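Local structure of tryptophan synthase alpha chain (Chlamydia trachomatis, 6V82) at residues L13-T19 and V40-G46; D55-I59 and K227-H232; L92-Y98 and N118-D124; I202-I208 and Y220-V226. The protein probably cleaves indoleglycerol phosphate to indole and glyceraldehyde 3-phosphate, the aldol step carried out by the alpha subunit at the end of tryptophan biosynthesis. All blocks are in the same frame, centred on the assembly; numbering follows the deposited sequence.

Contact 1: L13-T19 and V40-G46; sequences LCIGYLT and VDILELG
With CG trans to its own backbone N (chi1 176°), Tyr17 swings its ring along the sheet towards Gly46, while Glu44, similarly disposed at chi1 (-175°), raises an extended chain on the same face. Ring and carboxylate planes stand almost perpendicular, and the two side chains touch through Tyr17 CD1 and Glu44 CG, 4.1 Å apart. Farther out, Tyr17 OH passes 3.5 Å from Gly46 CA, where the glycine offers no side chain to block it, and shares a hydrogen bond with Thr19 OG1, which also bonds to Ser62. Beside them Ile15 and Ile42 run alongside each other, CG1 of the former against CB of the latter. Beneath runs a parallel ladder in which Glu44 N donates almost straight to Gly16 O (2.8 Å) and Gly46 N to Leu18 O (2.7 Å). At its start Asp41 OD1 takes the N-H of Cys14 on its anti lone pair (2.9 Å), and Cys14 O accepts from both Asp41 N and Ile42 N. Glu44, predicted to be a proton acceptor, is held at its far end by Arg205 and Tyr173. With helix 25-37 as the crossover, these strands form the first beta-alpha-beta unit of a TIM barrel, its predicted catalytic glutamate facing the interior.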
# COMPACT_ATOMS: atom_id res chain seq x y z
N LEU A 13 34.99 46.48 -17.17
CA LEU A 13 33.99 46.25 -18.19
C LEU A 13 32.69 45.73 -17.59
O LEU A 13 32.67 45.11 -16.52
CB LEU A 13 34.51 45.26 -19.23
CG LEU A 13 35.87 45.59 -19.84
CD1 LEU A 13 36.19 44.59 -20.93
CD2 LEU A 13 35.90 47.02 -20.39
N CYS A 14 31.58 45.97 -18.28
CA CYS A 14 30.29 45.45 -17.88
C CYS A 14 29.86 44.39 -18.88
O CYS A 14 29.74 44.67 -20.07
CB CYS A 14 29.23 46.54 -17.80
SG CYS A 14 27.55 45.83 -17.74
N ILE A 15 29.61 43.17 -18.39
CA ILE A 15 29.06 42.09 -19.20
C ILE A 15 27.56 42.02 -18.96
O ILE A 15 27.10 42.03 -17.81
CB ILE A 15 29.72 40.74 -18.86
CG1 ILE A 15 31.25 40.84 -18.95
CG2 ILE A 15 29.18 39.64 -19.75
CD1 ILE A 15 31.98 39.62 -18.40
N GLY A 16 26.79 41.97 -20.04
CA GLY A 16 25.35 41.88 -19.95
C GLY A 16 24.81 40.59 -20.55
O GLY A 16 25.17 40.24 -21.68
N TYR A 17 23.98 39.88 -19.80
CA TYR A 17 23.40 38.62 -20.25
C TYR A 17 22.05 38.85 -20.91
O TYR A 17 21.22 39.61 -20.41
CB TYR A 17 23.21 37.65 -19.09
CG TYR A 17 22.53 36.38 -19.54
CD1 TYR A 17 23.25 35.36 -20.15
CD2 TYR A 17 21.15 36.21 -19.40
CE1 TYR A 17 22.63 34.21 -20.58
CE2 TYR A 17 20.52 35.07 -19.83
CZ TYR A 17 21.26 34.07 -20.42
OH TYR A 17 20.63 32.92 -20.86
N LEU A 18 21.83 38.14 -22.02
CA LEU A 18 20.51 38.01 -22.64
C LEU A 18 20.33 36.57 -23.11
O LEU A 18 21.27 35.93 -23.58
CB LEU A 18 20.32 38.92 -23.85
CG LEU A 18 20.16 40.41 -23.63
CD1 LEU A 18 20.06 41.10 -25.00
CD2 LEU A 18 18.94 40.68 -22.79
N THR A 19 19.09 36.09 -23.02
CA THR A 19 18.74 34.78 -23.58
C THR A 19 18.40 34.95 -25.06
O THR A 19 17.40 35.58 -25.41
CB THR A 19 17.58 34.16 -22.84
OG1 THR A 19 17.92 33.98 -21.46
CG2 THR A 19 17.23 32.82 -23.47
N VAL A 40 26.90 48.61 -22.22
CA VAL A 40 27.41 47.27 -21.97
C VAL A 40 28.59 47.00 -22.90
O VAL A 40 28.52 47.27 -24.10
CB VAL A 40 26.29 46.23 -22.14
CG1 VAL A 40 26.84 44.81 -22.08
CG2 VAL A 40 25.20 46.42 -21.05
N ASP A 41 29.68 46.46 -22.35
CA ASP A 41 30.91 46.29 -23.13
C ASP A 41 31.03 44.91 -23.76
O ASP A 41 31.71 44.76 -24.78
CB ASP A 41 32.14 46.53 -22.25
CG ASP A 41 32.13 47.89 -21.58
OD1 ASP A 41 32.00 47.94 -20.34
OD2 ASP A 41 32.25 48.92 -22.30
N ILE A 42 30.38 43.91 -23.18
CA ILE A 42 30.46 42.54 -23.66
C ILE A 42 29.08 41.94 -23.53
O ILE A 42 28.49 41.98 -22.44
CB ILE A 42 31.48 41.72 -22.85
CG1 ILE A 42 32.89 42.27 -23.04
CG2 ILE A 42 31.38 40.25 -23.23
CD1 ILE A 42 33.93 41.64 -22.14
N LEU A 43 28.56 41.39 -24.61
CA LEU A 43 27.29 40.68 -24.56
C LEU A 43 27.53 39.21 -24.26
O LEU A 43 28.36 38.57 -24.90
CB LEU A 43 26.52 40.83 -25.87
CG LEU A 43 25.87 42.19 -25.99
CD1 LEU A 43 25.05 42.28 -27.26
CD2 LEU A 43 25.02 42.48 -24.76
N GLU A 44 26.81 38.68 -23.27
CA GLU A 44 26.81 37.25 -23.00
C GLU A 44 25.46 36.73 -23.47
O GLU A 44 24.43 37.01 -22.84
CB GLU A 44 27.05 36.92 -21.54
CG GLU A 44 27.16 35.41 -21.30
CD GLU A 44 28.03 35.06 -20.09
OE1 GLU A 44 27.48 34.49 -19.11
OE2 GLU A 44 29.25 35.35 -20.13
N LEU A 45 25.48 36.00 -24.58
CA LEU A 45 24.28 35.56 -25.27
C LEU A 45 24.00 34.10 -24.89
O LEU A 45 24.81 33.21 -25.18
CB LEU A 45 24.46 35.75 -26.77
CG LEU A 45 23.22 35.66 -27.64
CD1 LEU A 45 22.20 36.72 -27.24
CD2 LEU A 45 23.63 35.81 -29.09
N GLY A 46 22.86 33.87 -24.23
CA GLY A 46 22.54 32.53 -23.78
C GLY A 46 21.89 31.68 -24.86
O GLY A 46 20.87 32.07 -25.43

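Contact 2: D55-I59 and K227-H232; sequences DNPEI and KTAFVH
Charge pairing joins Asp55 and Lys227: NZ of the lysine meets Asp55 OD1 at 2.6 Å in a salt bridge, approaching nearly along the C-O axis. The lysine chain reaches it by bending at chi2 (61°) and again at chi4, and it comes in roughly perpendicular to the aspartate side chain. Asp55, a predicted proton acceptor, has its other oxygen, OD2, bound by the hydroxyls of Tyr95 and Tyr97.

Among the hydrogen bonds between side chains, His232 ND1 gives a nearly straight one to Glu58 OE1 (2.7 Å). The oxygen lies in the plane of the imidazole, whereas the nitrogen stands above the plane of the carboxylate; this His-carboxylate pair ties the two helix starts together. Glu58 OE2 meanwhile rests against His232 CB at 3.4 Å. Asn56 divides its amide: OD1 caps helix 57-68 by accepting from Glu58 N at 3.0 Å, and ND2 makes a weak bond to Thr228 OG1, whose stronger partner is Asp207.

Apolar packing centres on Ile59, whose CD1 sits 4.0 Å from Val231 CG1 and whose CG1 touches Lys227 CE, 4.1 Å away, as the two chains pass at a slant. The contact thus brings the first turns of helices 57-68 and 229-236 together beside Tyr17 of strand 13-19, and Val231 also packs on Ser62 and Arg65 of helix 57-68.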
# COMPACT_ATOMS: atom_id res chain seq x y z
N ASP A 55 21.45 27.25 -13.69
CA ASP A 55 21.02 28.63 -13.72
C ASP A 55 19.88 28.86 -12.74
O ASP A 55 19.16 27.93 -12.37
CB ASP A 55 20.61 29.02 -15.14
CG ASP A 55 21.82 29.28 -16.03
OD1 ASP A 55 22.40 30.38 -15.93
OD2 ASP A 55 22.22 28.38 -16.80
N ASN A 56 19.74 30.10 -12.28
CA ASN A 56 18.71 30.40 -11.31
C ASN A 56 17.34 30.40 -11.99
O ASN A 56 17.25 30.48 -13.22
CB ASN A 56 19.02 31.72 -10.60
CG ASN A 56 18.53 32.91 -11.37
OD1 ASN A 56 17.40 33.36 -11.20
ND2 ASN A 56 19.39 33.46 -12.21
N PRO A 57 16.26 30.27 -11.22
CA PRO A 57 14.93 30.08 -11.84
C PRO A 57 14.54 31.15 -12.86
O PRO A 57 13.89 30.83 -13.86
CB PRO A 57 13.99 30.10 -10.62
CG PRO A 57 14.84 29.67 -9.49
CD PRO A 57 16.19 30.24 -9.75
N GLU A 58 14.92 32.41 -12.62
CA GLU A 58 14.62 33.47 -13.57
C GLU A 58 15.13 33.13 -14.95
O GLU A 58 14.43 33.29 -15.95
CB GLU A 58 15.25 34.78 -13.09
CG GLU A 58 14.36 35.67 -12.23
CD GLU A 58 13.66 36.74 -13.05
OE1 GLU A 58 12.65 37.29 -12.57
OE2 GLU A 58 14.13 37.02 -14.17
N ILE A 59 16.37 32.64 -15.01
CA ILE A 59 16.98 32.30 -16.29
C ILE A 59 16.39 31.01 -16.83
O ILE A 59 16.27 30.83 -18.05
CB ILE A 59 18.50 32.24 -16.11
CG1 ILE A 59 18.99 33.58 -15.54
CG2 ILE A 59 19.20 31.94 -17.42
CD1 ILE A 59 18.50 34.80 -16.31
N LYS A 227 23.71 39.42 -14.78
CA LYS A 227 23.15 38.18 -15.29
C LYS A 227 21.62 38.19 -15.33
O LYS A 227 21.02 37.83 -16.34
CB LYS A 227 23.63 37.00 -14.44
CG LYS A 227 23.07 35.64 -14.86
CD LYS A 227 23.49 35.31 -16.29
CE LYS A 227 22.87 33.99 -16.77
NZ LYS A 227 23.47 32.77 -16.14
N THR A 228 20.98 38.59 -14.23
CA THR A 228 19.53 38.53 -14.08
C THR A 228 18.81 39.82 -14.50
O THR A 228 17.75 39.75 -15.14
CB THR A 228 19.18 38.19 -12.62
OG1 THR A 228 19.58 36.85 -12.32
CG2 THR A 228 17.68 38.33 -12.36
N ALA A 229 19.37 40.99 -14.17
CA ALA A 229 18.57 42.22 -14.17
C ALA A 229 17.94 42.50 -15.53
O ALA A 229 16.75 42.82 -15.61
CB ALA A 229 19.42 43.40 -13.70
N PHE A 230 18.72 42.36 -16.61
CA PHE A 230 18.22 42.65 -17.95
C PHE A 230 17.09 41.69 -18.33
O PHE A 230 16.03 42.13 -18.81
CB PHE A 230 19.35 42.57 -18.97
CG PHE A 230 20.41 43.63 -18.79
CD1 PHE A 230 20.06 44.95 -18.54
CD2 PHE A 230 21.76 43.31 -18.87
CE1 PHE A 230 21.04 45.92 -18.37
CE2 PHE A 230 22.74 44.28 -18.70
CZ PHE A 230 22.37 45.59 -18.44
N VAL A 231 17.30 40.39 -18.13
CA VAL A 231 16.26 39.41 -18.43
C VAL A 231 15.00 39.72 -17.63
O VAL A 231 13.88 39.76 -18.17
CB VAL A 231 16.77 37.98 -18.14
CG1 VAL A 231 15.61 36.98 -18.10
CG2 VAL A 231 17.79 37.57 -19.18
N HIS A 232 15.16 39.97 -16.34
CA HIS A 232 14.01 40.27 -15.50
C HIS A 232 13.27 41.51 -15.99
O HIS A 232 12.04 41.57 -15.96
CB HIS A 232 14.46 40.45 -14.05
CG HIS A 232 13.37 40.88 -13.13
ND1 HIS A 232 12.55 39.99 -12.48
CD2 HIS A 232 12.97 42.11 -12.75
CE1 HIS A 232 11.69 40.65 -11.74
NE2 HIS A 232 11.92 41.95 -11.88

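Contact 3: L92-Y98 and N118-D124; sequences LILYSYY and NGVCVID
Leu92 opens the pairing with both its backbone polar atoms engaged: its N-H meets Asn118 OD1 at 2.9 Å, in the amide plane and on a lone pair, while its carbonyl accepts from Asn118 N and Gly119 N. Ile93 then lays CG2 against Cys121 CB. At Leu94 the parallel ladder continues, N donating to Gly119 O and O accepting from Cys121 N (2.8 Å) along a nearly straight bond. Tyr95 leans towards the partner strand; Cys121 SG lies at the edge of its ring, 5.5 Å from the centroid, and Ile123 CB packs on CE1 at 3.7 Å. Ser96 prolongs the ladder, its N donating to Cys121 O and its O accepting from Ile123 N. Tyr97 is turned so that Ile123 CG2 stands over the centre of one ring face, 3.6 Å from the centroid, a CH-pi contact; this methyl gets there by lying between the isoleucine's own N and carbonyl carbon. Tyr98 adds a weak bond from its N to Asp124 OD1 and packs CB on Val122 CG1 (3.8 Å), while its hydroxyl bonds to a polar side chain of another protein chain. The strands are neighbours in the parallel TIM-barrel sheet, and at their C-terminal ends, the usual place for a TIM-barrel active site, Tyr95 and Tyr97 hold the predicted proton acceptor Asp55 through their hydroxyls.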
# COMPACT_ATOMS: atom_id res chain seq x y z
N LEU A 92 31.14 39.20 -28.26
CA LEU A 92 29.98 38.34 -27.99
C LEU A 92 30.45 37.01 -27.42
O LEU A 92 31.23 36.30 -28.06
CB LEU A 92 29.17 38.09 -29.26
CG LEU A 92 28.57 39.32 -29.93
CD1 LEU A 92 27.89 38.96 -31.24
CD2 LEU A 92 27.60 39.99 -28.99
N ILE A 93 29.99 36.70 -26.21
CA ILE A 93 30.22 35.41 -25.56
C ILE A 93 28.97 34.56 -25.77
O ILE A 93 27.87 34.96 -25.38
CB ILE A 93 30.49 35.57 -24.05
CG1 ILE A 93 31.60 36.59 -23.77
CG2 ILE A 93 30.84 34.23 -23.44
CD1 ILE A 93 32.83 36.36 -24.60
N LEU A 94 29.13 33.39 -26.38
CA LEU A 94 28.04 32.43 -26.36
C LEU A 94 28.10 31.65 -25.05
O LEU A 94 29.09 30.97 -24.77
CB LEU A 94 28.10 31.48 -27.55
CG LEU A 94 26.82 30.64 -27.61
CD1 LEU A 94 25.66 31.55 -27.94
CD2 LEU A 94 26.93 29.52 -28.65
N TYR A 95 27.05 31.78 -24.25
CA TYR A 95 26.90 31.01 -23.03
C TYR A 95 25.95 29.86 -23.29
O TYR A 95 24.84 30.09 -23.81
CB TYR A 95 26.38 31.90 -21.90
CG TYR A 95 25.95 31.15 -20.68
CD1 TYR A 95 26.88 30.77 -19.72
CD2 TYR A 95 24.61 30.84 -20.48
CE1 TYR A 95 26.48 30.08 -18.58
CE2 TYR A 95 24.20 30.16 -19.34
CZ TYR A 95 25.14 29.78 -18.40
OH TYR A 95 24.73 29.08 -17.28
N SER A 96 26.36 28.64 -22.95
CA SER A 96 25.58 27.48 -23.35
C SER A 96 25.84 26.29 -22.45
O SER A 96 26.90 26.17 -21.81
CB SER A 96 25.88 27.09 -24.80
OG SER A 96 25.26 25.88 -25.15
N TYR A 97 24.87 25.39 -22.44
CA TYR A 97 25.09 24.05 -21.94
C TYR A 97 25.78 23.21 -23.02
O TYR A 97 25.81 23.57 -24.19
CB TYR A 97 23.77 23.42 -21.48
CG TYR A 97 23.37 24.02 -20.17
CD1 TYR A 97 22.85 25.31 -20.09
CD2 TYR A 97 23.58 23.33 -18.99
CE1 TYR A 97 22.52 25.87 -18.88
CE2 TYR A 97 23.25 23.89 -17.76
CZ TYR A 97 22.72 25.16 -17.72
OH TYR A 97 22.38 25.72 -16.52
N TYR A 98 26.36 22.09 -22.60
CA TYR A 98 27.23 21.35 -23.50
C TYR A 98 26.44 20.72 -24.64
O TYR A 98 26.87 20.77 -25.80
CB TYR A 98 28.00 20.29 -22.74
CG TYR A 98 29.05 19.61 -23.59
CD1 TYR A 98 29.61 20.25 -24.71
CD2 TYR A 98 29.47 18.32 -23.30
CE1 TYR A 98 30.57 19.60 -25.51
CE2 TYR A 98 30.42 17.68 -24.08
CZ TYR A 98 30.97 18.32 -25.17
OH TYR A 98 31.91 17.65 -25.91
N ASN A 118 32.71 35.45 -30.40
CA ASN A 118 34.13 35.53 -30.08
C ASN A 118 34.57 34.58 -28.98
O ASN A 118 35.73 34.15 -28.97
CB ASN A 118 34.51 36.95 -29.65
CG ASN A 118 34.03 37.99 -30.64
OD1 ASN A 118 33.13 38.77 -30.34
ND2 ASN A 118 34.61 37.98 -31.85
N GLY A 119 33.70 34.26 -28.04
CA GLY A 119 34.04 33.34 -26.98
C GLY A 119 32.88 32.41 -26.74
O GLY A 119 31.72 32.73 -27.04
N VAL A 120 33.19 31.24 -26.20
CA VAL A 120 32.19 30.25 -25.84
C VAL A 120 32.42 29.85 -24.40
O VAL A 120 33.54 29.48 -24.02
CB VAL A 120 32.23 29.03 -26.78
CG1 VAL A 120 31.31 27.94 -26.26
CG2 VAL A 120 31.81 29.44 -28.21
N CYS A 121 31.38 29.95 -23.60
CA CYS A 121 31.40 29.53 -22.20
C CYS A 121 30.45 28.35 -22.04
O CYS A 121 29.24 28.48 -22.26
CB CYS A 121 30.99 30.69 -21.29
SG CYS A 121 31.04 30.29 -19.53
N VAL A 122 30.99 27.19 -21.71
CA VAL A 122 30.18 25.99 -21.55
C VAL A 122 30.14 25.66 -20.06
O VAL A 122 31.15 25.22 -19.48
CB VAL A 122 30.72 24.82 -22.38
CG1 VAL A 122 29.71 23.68 -22.36
CG2 VAL A 122 30.93 25.27 -23.80
N ILE A 123 28.96 25.87 -19.46
CA ILE A 123 28.85 25.93 -18.00
C ILE A 123 28.97 24.54 -17.37
O ILE A 123 29.40 24.42 -16.21
CB ILE A 123 27.55 26.63 -17.58
CG1 ILE A 123 27.56 26.96 -16.08
CG2 ILE A 123 26.34 25.78 -17.91
CD1 ILE A 123 28.56 28.04 -15.69
N ASP A 124 28.63 23.48 -18.10
CA ASP A 124 28.69 22.12 -17.57
C ASP A 124 29.74 21.26 -18.26
O ASP A 124 29.66 20.03 -18.20
CB ASP A 124 27.31 21.44 -17.66
CG ASP A 124 26.79 21.34 -19.09
OD1 ASP A 124 27.20 22.17 -19.95
OD2 ASP A 124 25.98 20.42 -19.36

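Contact 4: I202-I208 and Y220-V226; sequences IVDRRDI and YSDGFIV
OD2 of Asp204 is gripped from two segments: Tyr220 OH donates to it at 2.8 Å, and Arg206 NH1 forms a salt bridge with it at 2.9 Å. The hydroxyl arrives on the anti side, some 27° out of the carboxylate plane, and the acid oxygen in turn lies at the edge of the tyrosine ring. Asp204 OD1 accepts from Arg206 N, an Asx turn that fixes the other half of the group; with the arginine charge beside it, the carboxylate is probably kept ionised. Ser221 works as a relay, with OG accepting from Asp204 N (2.7 Å) and donating to Gly223 O (2.6 Å) on a lone pair. At the start of the pairing, Ile202 N binds Asp222 OD2 while its carbonyl accepts from Asp222 N. Beyond the corner at Arg206, Ile208 N bonds to Ile225 O (3.0 Å), and Ile208 CB packs on Phe224 CD2 at 3.8 Å. Ile225, with CG1 trans to its N (chi1 175°), extends CD1 to Arg205 NH1, which carries a salt bridge to Glu44. Strands 202-205 and 223-226 lie between strand 172-175 on one flank and strand 13-19 on the other, with helices 187-198 and 211-218 packed against Ile202 and Ile208 respectively.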
# COMPACT_ATOMS: atom_id res chain seq x y z
N ILE A 202 40.53 38.55 -14.92
CA ILE A 202 39.72 37.70 -14.05
C ILE A 202 38.47 38.48 -13.69
O ILE A 202 38.56 39.59 -13.14
CB ILE A 202 40.49 37.28 -12.79
CG1 ILE A 202 41.88 36.78 -13.16
CG2 ILE A 202 39.74 36.20 -12.06
CD1 ILE A 202 41.87 35.61 -14.08
N VAL A 203 37.31 37.92 -14.01
CA VAL A 203 36.03 38.59 -13.80
C VAL A 203 35.25 37.84 -12.73
O VAL A 203 35.03 36.63 -12.85
CB VAL A 203 35.23 38.70 -15.10
CG1 VAL A 203 33.85 39.31 -14.83
CG2 VAL A 203 35.99 39.52 -16.11
N ASP A 204 34.83 38.57 -11.69
CA ASP A 204 33.92 38.04 -10.68
C ASP A 204 32.59 37.67 -11.33
O ASP A 204 31.89 38.52 -11.90
CB ASP A 204 33.71 39.09 -9.58
CG ASP A 204 33.11 38.50 -8.30
OD1 ASP A 204 32.26 37.60 -8.39
OD2 ASP A 204 33.51 38.97 -7.20
N ARG A 205 32.23 36.39 -11.21
CA ARG A 205 31.05 35.81 -11.83
C ARG A 205 29.75 36.15 -11.10
O ARG A 205 28.67 35.80 -11.59
CB ARG A 205 31.25 34.29 -11.93
CG ARG A 205 30.16 33.46 -12.61
CD ARG A 205 29.98 33.78 -14.09
NE ARG A 205 28.97 32.91 -14.70
CZ ARG A 205 28.47 33.08 -15.92
NH1 ARG A 205 28.88 34.08 -16.70
NH2 ARG A 205 27.54 32.23 -16.37
N ARG A 206 29.80 36.83 -9.96
CA ARG A 206 28.59 37.03 -9.18
C ARG A 206 27.63 38.00 -9.88
O ARG A 206 28.03 38.90 -10.61
CB ARG A 206 28.92 37.53 -7.78
CG ARG A 206 29.13 39.02 -7.64
CD ARG A 206 29.24 39.39 -6.16
NE ARG A 206 30.60 39.23 -5.63
CZ ARG A 206 31.11 38.10 -5.14
NH1 ARG A 206 32.36 38.09 -4.69
NH2 ARG A 206 30.40 36.98 -5.10
N ASP A 207 26.34 37.78 -9.64
CA ASP A 207 25.30 38.55 -10.32
C ASP A 207 25.21 39.94 -9.71
O ASP A 207 24.89 40.08 -8.52
CB ASP A 207 23.97 37.81 -10.21
CG ASP A 207 22.90 38.39 -11.13
OD1 ASP A 207 23.19 39.31 -11.93
OD2 ASP A 207 21.76 37.91 -11.03
N ILE A 208 25.48 40.95 -10.51
CA ILE A 208 25.39 42.34 -10.08
C ILE A 208 24.10 42.93 -10.63
O ILE A 208 23.75 42.70 -11.80
CB ILE A 208 26.60 43.16 -10.54
CG1 ILE A 208 27.88 42.53 -10.01
CG2 ILE A 208 26.47 44.58 -10.06
CD1 ILE A 208 27.93 42.52 -8.52
N TYR A 220 38.49 44.90 -7.42
CA TYR A 220 39.38 43.74 -7.51
C TYR A 220 39.17 42.91 -8.77
O TYR A 220 40.07 42.16 -9.15
CB TYR A 220 39.19 42.83 -6.28
CG TYR A 220 37.75 42.40 -6.06
CD1 TYR A 220 36.92 43.11 -5.20
CD2 TYR A 220 37.22 41.30 -6.73
CE1 TYR A 220 35.60 42.73 -5.01
CE2 TYR A 220 35.90 40.91 -6.55
CZ TYR A 220 35.09 41.63 -5.69
OH TYR A 220 33.78 41.23 -5.51
N SER A 221 38.01 43.02 -9.41
CA SER A 221 37.69 42.28 -10.62
C SER A 221 37.90 43.17 -11.83
O SER A 221 37.78 44.39 -11.75
CB SER A 221 36.24 41.79 -10.57
OG SER A 221 35.90 41.08 -11.75
N ASP A 222 38.24 42.55 -12.96
CA ASP A 222 38.39 43.28 -14.21
C ASP A 222 37.06 43.61 -14.88
O ASP A 222 37.03 44.37 -15.85
CB ASP A 222 39.29 42.50 -15.17
CG ASP A 222 40.70 42.35 -14.64
OD1 ASP A 222 41.34 43.39 -14.39
OD2 ASP A 222 41.15 41.20 -14.44
N GLY A 223 35.97 43.05 -14.38
CA GLY A 223 34.65 43.43 -14.85
C GLY A 223 33.61 42.83 -13.94
O GLY A 223 33.92 42.06 -13.03
N PHE A 224 32.36 43.20 -14.19
CA PHE A 224 31.23 42.60 -13.50
C PHE A 224 30.19 42.16 -14.52
O PHE A 224 30.14 42.70 -15.64
CB PHE A 224 30.60 43.56 -12.48
CG PHE A 224 29.96 44.77 -13.10
CD1 PHE A 224 30.73 45.87 -13.44
CD2 PHE A 224 28.60 44.80 -13.33
CE1 PHE A 224 30.14 46.99 -14.01
CE2 PHE A 224 28.00 45.92 -13.90
CZ PHE A 224 28.77 47.01 -14.24
N ILE A 225 29.37 41.19 -14.15
CA ILE A 225 28.35 40.67 -15.04
C ILE A 225 26.98 40.97 -14.44
O ILE A 225 26.75 40.77 -13.24
CB ILE A 225 28.54 39.16 -15.31
CG1 ILE A 225 27.38 38.62 -16.16
CG2 ILE A 225 28.68 38.37 -14.03
CD1 ILE A 225 27.63 37.20 -16.66
N VAL A 226 26.09 41.49 -15.28
CA VAL A 226 24.67 41.65 -14.96
C VAL A 226 23.96 40.45 -15.58
O VAL A 226 23.65 40.45 -16.78
CB VAL A 226 24.12 42.97 -15.50
CG1 VAL A 226 22.65 43.10 -15.18
CG2 VAL A 226 24.93 44.15 -14.97

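In the fold
Contacts 1, 3 and 4 all belong to the parallel sheet of the TIM barrel: strands 42-46 and 92-96 join contact 1 to contact 3, strands 13-19 and 223-226 join it to contact 4, and the centres in both cases lie 11 to 12 Å apart. Contact 2, about 12 Å from contact 1 between centres, links the segments that follow strands 42-46 and 223-226. Along the chain contacts 1, 3 and 4 come in series, and the long span bridged by contact 2 encloses contacts 3 and 4. Together they bring both predicted proton acceptors, Glu44 and Asp55, into one neighbourhood with Tyr95 and Arg205, an example of how separate strand pairings can converge on one site.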